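Local atomic coordinates of endo-alpha-(1->5)-L-arabinanase (Bacillus licheniformis, PDB entry 6B7K), a protein that probably hydrolyses internal alpha-1,5-arabinofuranosidic linkages in arabinan, as a calcium-binding family GH43 glycosidase. Residues H22-G30 against A82-Y92; D217-G225 against K258-L266. One frame throughout, in Å; residues are numbered along the deposited sequence.

Contact 1: H22-G30 against A82-Y92; sequences HDPSIIKEG and APDISYYNGRY. With CA (calcium ion), chain F.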
# COMPACT_ATOMS: atom_id res chain seq x y z
N HIS A 22 2.90 -5.63 -8.80
CA HIS A 22 3.29 -4.24 -8.62
C HIS A 22 2.33 -3.61 -7.62
O HIS A 22 1.12 -3.73 -7.77
CB HIS A 22 3.29 -3.47 -9.94
CG HIS A 22 4.19 -2.28 -9.95
ND1 HIS A 22 3.74 -1.00 -9.74
CD2 HIS A 22 5.53 -2.18 -10.13
CE1 HIS A 22 4.76 -0.16 -9.80
NE2 HIS A 22 5.85 -0.85 -10.03
N ASP A 23 2.89 -2.93 -6.61
CA ASP A 23 2.13 -2.35 -5.51
C ASP A 23 1.32 -3.43 -4.79
O ASP A 23 0.08 -3.37 -4.79
CB ASP A 23 1.22 -1.24 -6.02
CG ASP A 23 1.95 -0.24 -6.91
OD1 ASP A 23 3.02 0.26 -6.49
OD2 ASP A 23 1.47 0.03 -8.03
N PRO A 24 1.97 -4.41 -4.16
CA PRO A 24 1.23 -5.53 -3.58
C PRO A 24 0.71 -5.26 -2.17
O PRO A 24 1.20 -4.38 -1.45
CB PRO A 24 2.30 -6.64 -3.54
CG PRO A 24 3.55 -5.90 -3.27
CD PRO A 24 3.42 -4.57 -3.99
N SER A 25 -0.31 -6.03 -1.81
CA SER A 25 -0.84 -6.07 -0.45
C SER A 25 -1.24 -7.50 -0.16
O SER A 25 -2.06 -8.08 -0.88
CB SER A 25 -2.04 -5.13 -0.30
OG SER A 25 -2.51 -5.11 1.04
N ILE A 26 -0.66 -8.08 0.90
CA ILE A 26 -0.81 -9.50 1.18
C ILE A 26 -1.96 -9.72 2.16
O ILE A 26 -2.24 -8.90 3.04
CB ILE A 26 0.50 -10.10 1.73
CG1 ILE A 26 0.41 -11.62 1.83
CG2 ILE A 26 0.84 -9.51 3.09
CD1 ILE A 26 0.16 -12.32 0.51
N ILE A 27 -2.66 -10.84 1.97
CA ILE A 27 -3.68 -11.34 2.88
C ILE A 27 -3.63 -12.86 2.80
O ILE A 27 -2.91 -13.43 1.97
CB ILE A 27 -5.09 -10.79 2.52
CG1 ILE A 27 -6.13 -11.10 3.61
CG2 ILE A 27 -5.54 -11.32 1.16
CD1 ILE A 27 -5.75 -10.60 4.99
N LYS A 28 -4.38 -13.53 3.67
CA LYS A 28 -4.26 -14.98 3.82
C LYS A 28 -5.57 -15.50 4.40
O LYS A 28 -5.84 -15.28 5.58
CB LYS A 28 -3.08 -15.32 4.71
CG LYS A 28 -2.60 -16.75 4.62
CD LYS A 28 -1.57 -17.00 5.70
CE LYS A 28 -1.07 -18.43 5.70
NZ LYS A 28 -2.18 -19.41 5.65
N GLU A 29 -6.36 -16.16 3.57
CA GLU A 29 -7.64 -16.73 3.98
C GLU A 29 -7.51 -18.25 3.98
O GLU A 29 -7.23 -18.86 2.94
CB GLU A 29 -8.76 -16.29 3.04
CG GLU A 29 -10.10 -16.97 3.30
CD GLU A 29 -11.14 -16.62 2.25
OE1 GLU A 29 -11.66 -15.49 2.28
OE2 GLU A 29 -11.43 -17.47 1.39
N GLY A 30 -7.73 -18.86 5.15
CA GLY A 30 -7.43 -20.27 5.28
C GLY A 30 -5.95 -20.50 5.13
O GLY A 30 -5.11 -19.76 5.66
N ALA A 82 -2.55 -0.05 -6.77
CA ALA A 82 -2.26 -0.11 -5.33
C ALA A 82 -3.47 -0.52 -4.50
O ALA A 82 -4.04 0.32 -3.79
CB ALA A 82 -1.75 1.26 -4.86
N PRO A 83 -3.87 -1.78 -4.54
CA PRO A 83 -4.97 -2.23 -3.67
C PRO A 83 -4.48 -2.51 -2.26
O PRO A 83 -3.30 -2.76 -2.02
CB PRO A 83 -5.45 -3.51 -4.36
CG PRO A 83 -4.23 -4.04 -5.02
CD PRO A 83 -3.41 -2.85 -5.44
N ASP A 84 -5.42 -2.46 -1.32
CA ASP A 84 -5.17 -2.82 0.06
C ASP A 84 -6.27 -3.77 0.52
O ASP A 84 -7.45 -3.44 0.42
CB ASP A 84 -5.10 -1.60 0.97
CG ASP A 84 -4.84 -1.97 2.42
OD1 ASP A 84 -3.82 -2.65 2.68
OD2 ASP A 84 -5.63 -1.58 3.30
N ILE A 85 -5.88 -4.93 1.03
CA ILE A 85 -6.81 -5.97 1.44
C ILE A 85 -6.61 -6.27 2.92
O ILE A 85 -5.47 -6.38 3.39
CB ILE A 85 -6.63 -7.24 0.58
CG1 ILE A 85 -7.61 -8.34 1.01
CG2 ILE A 85 -5.18 -7.72 0.63
CD1 ILE A 85 -9.06 -7.97 0.79
N SER A 86 -7.71 -6.40 3.64
CA SER A 86 -7.65 -6.74 5.06
C SER A 86 -9.03 -7.20 5.51
O SER A 86 -10.05 -6.89 4.88
CB SER A 86 -7.18 -5.56 5.91
OG SER A 86 -7.99 -4.42 5.68
N TYR A 87 -9.05 -7.96 6.60
CA TYR A 87 -10.28 -8.41 7.22
C TYR A 87 -10.49 -7.65 8.52
O TYR A 87 -9.57 -7.55 9.35
CB TYR A 87 -10.23 -9.92 7.49
CG TYR A 87 -11.55 -10.52 7.91
CD1 TYR A 87 -12.49 -10.92 6.97
CD2 TYR A 87 -11.86 -10.70 9.26
CE1 TYR A 87 -13.70 -11.47 7.36
CE2 TYR A 87 -13.06 -11.25 9.65
CZ TYR A 87 -13.98 -11.64 8.70
OH TYR A 87 -15.18 -12.19 9.08
N TYR A 88 -11.68 -7.09 8.69
CA TYR A 88 -11.97 -6.27 9.86
C TYR A 88 -13.48 -6.15 10.03
O TYR A 88 -14.21 -5.97 9.05
CB TYR A 88 -11.35 -4.87 9.72
CG TYR A 88 -11.93 -3.84 10.65
CD1 TYR A 88 -11.65 -3.87 12.01
CD2 TYR A 88 -12.75 -2.83 10.17
CE1 TYR A 88 -12.18 -2.92 12.87
CE2 TYR A 88 -13.28 -1.88 11.02
CZ TYR A 88 -12.99 -1.93 12.37
OH TYR A 88 -13.52 -0.98 13.22
N ASN A 89 -13.92 -6.26 11.28
CA ASN A 89 -15.34 -6.15 11.63
C ASN A 89 -16.18 -7.17 10.85
O ASN A 89 -17.30 -6.89 10.44
CB ASN A 89 -15.87 -4.73 11.42
CG ASN A 89 -17.18 -4.47 12.14
OD1 ASN A 89 -17.53 -5.19 13.08
ND2 ASN A 89 -17.90 -3.45 11.71
N GLY A 90 -15.61 -8.35 10.64
CA GLY A 90 -16.34 -9.43 10.01
C GLY A 90 -16.53 -9.32 8.52
O GLY A 90 -17.55 -9.77 8.00
N ARG A 91 -15.56 -8.75 7.81
CA ARG A 91 -15.70 -8.56 6.37
C ARG A 91 -14.36 -8.12 5.80
O ARG A 91 -13.59 -7.42 6.46
CB ARG A 91 -16.79 -7.53 6.06
CG ARG A 91 -17.28 -7.54 4.63
CD ARG A 91 -18.59 -6.79 4.50
NE ARG A 91 -18.93 -6.56 3.09
CZ ARG A 91 -19.50 -7.46 2.31
NH1 ARG A 91 -19.82 -8.66 2.78
NH2 ARG A 91 -19.77 -7.16 1.04
N TYR A 92 -14.09 -8.54 4.56
CA TYR A 92 -12.88 -8.11 3.86
C TYR A 92 -13.10 -6.75 3.22
O TYR A 92 -14.13 -6.49 2.60
CB TYR A 92 -12.49 -9.12 2.78
CG TYR A 92 -12.03 -10.45 3.31
CD1 TYR A 92 -10.74 -10.62 3.82
CD2 TYR A 92 -12.88 -11.55 3.29
CE1 TYR A 92 -10.32 -11.84 4.30
CE2 TYR A 92 -12.46 -12.78 3.77
CZ TYR A 92 -11.18 -12.92 4.28
OH TYR A 92 -10.77 -14.14 4.75
CA CA F . -2.29 -2.84 4.57
O HOH W 1 -3.89 -7.91 5.22
O HOH W 2 -1.58 -4.34 6.58

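Contact 2: D217-G225 against K258-L266; sequences DSTYKIAYG and KGPGHQDVL. With CA (calcium ion), chain F.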
# COMPACT_ATOMS: atom_id res chain seq x y z
N ASP A 217 16.61 0.61 -13.16
CA ASP A 217 17.24 1.88 -12.80
C ASP A 217 16.43 2.70 -11.81
O ASP A 217 16.81 3.83 -11.51
CB ASP A 217 17.49 2.71 -14.06
CG ASP A 217 18.81 2.38 -14.72
OD1 ASP A 217 19.61 1.63 -14.11
OD2 ASP A 217 19.05 2.87 -15.84
N SER A 218 15.33 2.16 -11.28
CA SER A 218 14.47 2.95 -10.40
C SER A 218 15.09 3.09 -9.02
O SER A 218 15.64 2.14 -8.46
CB SER A 218 13.09 2.31 -10.30
OG SER A 218 13.17 0.96 -9.88
N THR A 219 15.00 4.30 -8.47
CA THR A 219 15.44 4.59 -7.10
C THR A 219 14.23 4.46 -6.19
O THR A 219 13.44 5.39 -6.06
CB THR A 219 16.05 5.98 -7.00
OG1 THR A 219 15.05 6.96 -7.31
CG2 THR A 219 17.21 6.14 -7.98
N TYR A 220 14.07 3.29 -5.58
CA TYR A 220 12.92 3.04 -4.72
C TYR A 220 13.43 2.47 -3.41
O TYR A 220 14.21 1.51 -3.41
CB TYR A 220 11.93 2.08 -5.40
CG TYR A 220 10.45 2.40 -5.24
CD1 TYR A 220 10.03 3.67 -4.86
CD2 TYR A 220 9.48 1.43 -5.47
CE1 TYR A 220 8.68 3.96 -4.72
CE2 TYR A 220 8.13 1.71 -5.33
CZ TYR A 220 7.74 2.97 -4.95
OH TYR A 220 6.39 3.25 -4.81
N LYS A 221 12.99 3.05 -2.30
CA LYS A 221 13.44 2.64 -0.98
C LYS A 221 12.23 2.43 -0.08
O LYS A 221 11.11 2.81 -0.40
CB LYS A 221 14.39 3.68 -0.38
CG LYS A 221 15.67 3.85 -1.16
CD LYS A 221 16.40 5.10 -0.69
CE LYS A 221 17.57 5.42 -1.59
NZ LYS A 221 17.10 5.71 -2.97
N ILE A 222 12.48 1.79 1.06
CA ILE A 222 11.47 1.54 2.08
C ILE A 222 11.98 2.12 3.39
O ILE A 222 13.04 1.73 3.88
CB ILE A 222 11.17 0.04 2.23
CG1 ILE A 222 10.55 -0.52 0.95
CG2 ILE A 222 10.26 -0.20 3.43
CD1 ILE A 222 10.32 -2.01 0.98
N ALA A 223 11.21 3.06 3.95
CA ALA A 223 11.58 3.75 5.18
C ALA A 223 10.43 3.69 6.16
O ALA A 223 9.26 3.64 5.77
CB ALA A 223 11.97 5.21 4.91
N TYR A 224 10.76 3.72 7.45
CA TYR A 224 9.78 3.53 8.51
C TYR A 224 9.97 4.57 9.61
O TYR A 224 11.01 5.23 9.70
CB TYR A 224 9.86 2.11 9.10
CG TYR A 224 11.25 1.71 9.56
CD1 TYR A 224 12.17 1.18 8.67
CD2 TYR A 224 11.63 1.85 10.89
CE1 TYR A 224 13.43 0.82 9.08
CE2 TYR A 224 12.89 1.48 11.31
CZ TYR A 224 13.79 0.97 10.40
OH TYR A 224 15.05 0.60 10.81
N GLY A 225 8.94 4.70 10.44
CA GLY A 225 8.98 5.61 11.57
C GLY A 225 7.97 5.19 12.62
O GLY A 225 7.03 4.44 12.34
N LYS A 258 16.36 -4.50 -7.41
CA LYS A 258 16.62 -3.07 -7.44
C LYS A 258 15.32 -2.31 -7.20
O LYS A 258 14.25 -2.72 -7.66
CB LYS A 258 17.23 -2.66 -8.78
CG LYS A 258 18.21 -3.68 -9.34
CD LYS A 258 19.29 -3.02 -10.17
CE LYS A 258 20.31 -2.30 -9.29
NZ LYS A 258 21.06 -3.26 -8.43
N GLY A 259 15.43 -1.20 -6.47
CA GLY A 259 14.30 -0.36 -6.16
C GLY A 259 13.12 -1.08 -5.54
O GLY A 259 12.05 -1.20 -6.16
N PRO A 260 13.27 -1.56 -4.32
CA PRO A 260 12.12 -2.15 -3.62
C PRO A 260 11.18 -1.06 -3.14
O PRO A 260 11.59 0.06 -2.82
CB PRO A 260 12.76 -2.88 -2.43
CG PRO A 260 14.24 -2.91 -2.72
CD PRO A 260 14.50 -1.69 -3.52
N GLY A 261 9.89 -1.38 -3.09
CA GLY A 261 8.94 -0.39 -2.63
C GLY A 261 7.52 -0.91 -2.65
O GLY A 261 7.26 -2.10 -2.81
N HIS A 262 6.59 0.05 -2.51
CA HIS A 262 5.18 -0.17 -2.19
C HIS A 262 4.99 -1.41 -1.34
O HIS A 262 4.40 -2.40 -1.77
CB HIS A 262 4.33 -0.26 -3.46
CG HIS A 262 2.90 0.08 -3.22
ND1 HIS A 262 2.07 -0.69 -2.43
CD2 HIS A 262 2.15 1.13 -3.64
CE1 HIS A 262 0.87 -0.14 -2.38
NE2 HIS A 262 0.89 0.97 -3.10
N GLN A 263 5.49 -1.35 -0.11
CA GLN A 263 5.45 -2.47 0.81
C GLN A 263 4.11 -2.51 1.55
O GLN A 263 3.29 -1.60 1.46
CB GLN A 263 6.60 -2.38 1.81
CG GLN A 263 6.37 -1.35 2.92
CD GLN A 263 6.17 0.05 2.38
OE1 GLN A 263 6.88 0.49 1.47
NE2 GLN A 263 5.19 0.76 2.93
N ASP A 264 3.91 -3.61 2.28
CA ASP A 264 2.79 -3.74 3.19
C ASP A 264 3.15 -4.83 4.19
O ASP A 264 3.91 -5.74 3.88
CB ASP A 264 1.48 -4.07 2.46
CG ASP A 264 0.25 -3.65 3.25
OD1 ASP A 264 0.40 -3.28 4.44
OD2 ASP A 264 -0.86 -3.69 2.69
N VAL A 265 2.59 -4.72 5.40
CA VAL A 265 2.89 -5.65 6.48
C VAL A 265 1.61 -6.39 6.86
O VAL A 265 0.52 -5.82 6.85
CB VAL A 265 3.49 -4.93 7.70
CG1 VAL A 265 4.87 -4.38 7.37
CG2 VAL A 265 2.57 -3.81 8.17
N LEU A 266 1.76 -7.67 7.20
CA LEU A 266 0.64 -8.52 7.58
C LEU A 266 0.93 -9.17 8.92
O LEU A 266 1.97 -9.81 9.10
CB LEU A 266 0.37 -9.61 6.53
CG LEU A 266 -0.60 -10.72 6.93
CD1 LEU A 266 -2.00 -10.17 7.14
CD2 LEU A 266 -0.60 -11.84 5.89
CA CA F . -2.29 -2.84 4.57
O HOH W 2 -1.58 -4.34 6.58

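Contact 1: H22-G30 against A82-Y92
I27 and I85 make the apolar part of the interface: the two side chains meet nearly perpendicular, with I27 CB 3.6 Å from I85 CG2, and CG2 of I27 lies against CG1 of I85. I27 CG1 also approaches the Y92 ring obliquely. Nearer the propeller axis, the CB of D23 rests on the backbone of A82, 3.7 Å from its CA. Polar links are few. S25 holds OG anti to its own backbone N (chi1 -177°), which carries the hydroxyl across to a nearly straight but weak bond from I85 N, 3.4 Å from OG; the stronger partner of that hydroxyl is D264. Water 1 donates to both I26 O and I85 O, bridging the strands. The extended E29 chain crosses the end of Y92, its OE1 3.0 Å from the tyrosine OH while accepting from I116 N. With an alanine here, I116 N would probably lose this acceptor and a gap would open beside the Y92 hydroxyl. D84 supplies the metal contact, OD1 binding calcium at 2.4 Å and OD2 accepting from L143 N. Strands 25-29 and 82-87, 26° from parallel, are the innermost strands of successive blades in the five-bladed GH43 beta-propeller.

Contact 2: D217-G225 against K258-L266
The Y220 ring has G259 O at its edge, near the ring plane, while the backbone of G261 and H262 approaches it obliquely. CD2 of Y220 lies 3.4 Å from G261 CA and CE2 3.6 Å from H262 N, so the ring runs alongside the main chain where 258-266 turns a corner. A CB on G261 would fall onto this ring, and one on G259 would run into the S218 hydroxyl; the lack of side chains lets the segments come this close. Beyond the ring, Y220 OH makes a weak hydrogen bond to E192. This is a junction between blades of the five-bladed beta-propeller: strand 221-227 is third in its blade, and strand 257-266 is innermost in the next. The backbones meet without sheet pairing. G259 CA gives a CA-H...O contact to Y220 O at 3.3 Å, and the P260 ring sets CD against the same oxygen. Farther along, the I222 and Q263 side chains lie alongside each other and run opposite ways, I222 CD1 3.8 Å from Q263 CB. Bent at chi2 (-59°), the Q263 chain brings OE1 back beside I222 CG1, and its amide is held by N195, A193 and S208.

In the fold
Contacts 1 and 2 have centres about 19 Å apart, yet their inner ends meet near the propeller axis. There D264 binds calcium through OD1 at 2.7 Å and OD2 at 2.5 Å, joining D84, D142 and water 2, which also donates a hydrogen bond to V265 O. S25 OG probably hydrogen-bonds D264 OD2 at 2.7 Å. Away from this ion, H262 packs against A82 and sets CD2 3.1 Å from D23 OD1, while D23 OD2 is hydrogen-bonded to T38 OG1; a second calcium lies about 3 Å from the H262 side chain. D23 is the predicted proton acceptor and H262 a predicted substrate-recognition residue; Y220 reaches E192, the predicted proton donor, so both contacts border the probable catalytic centre.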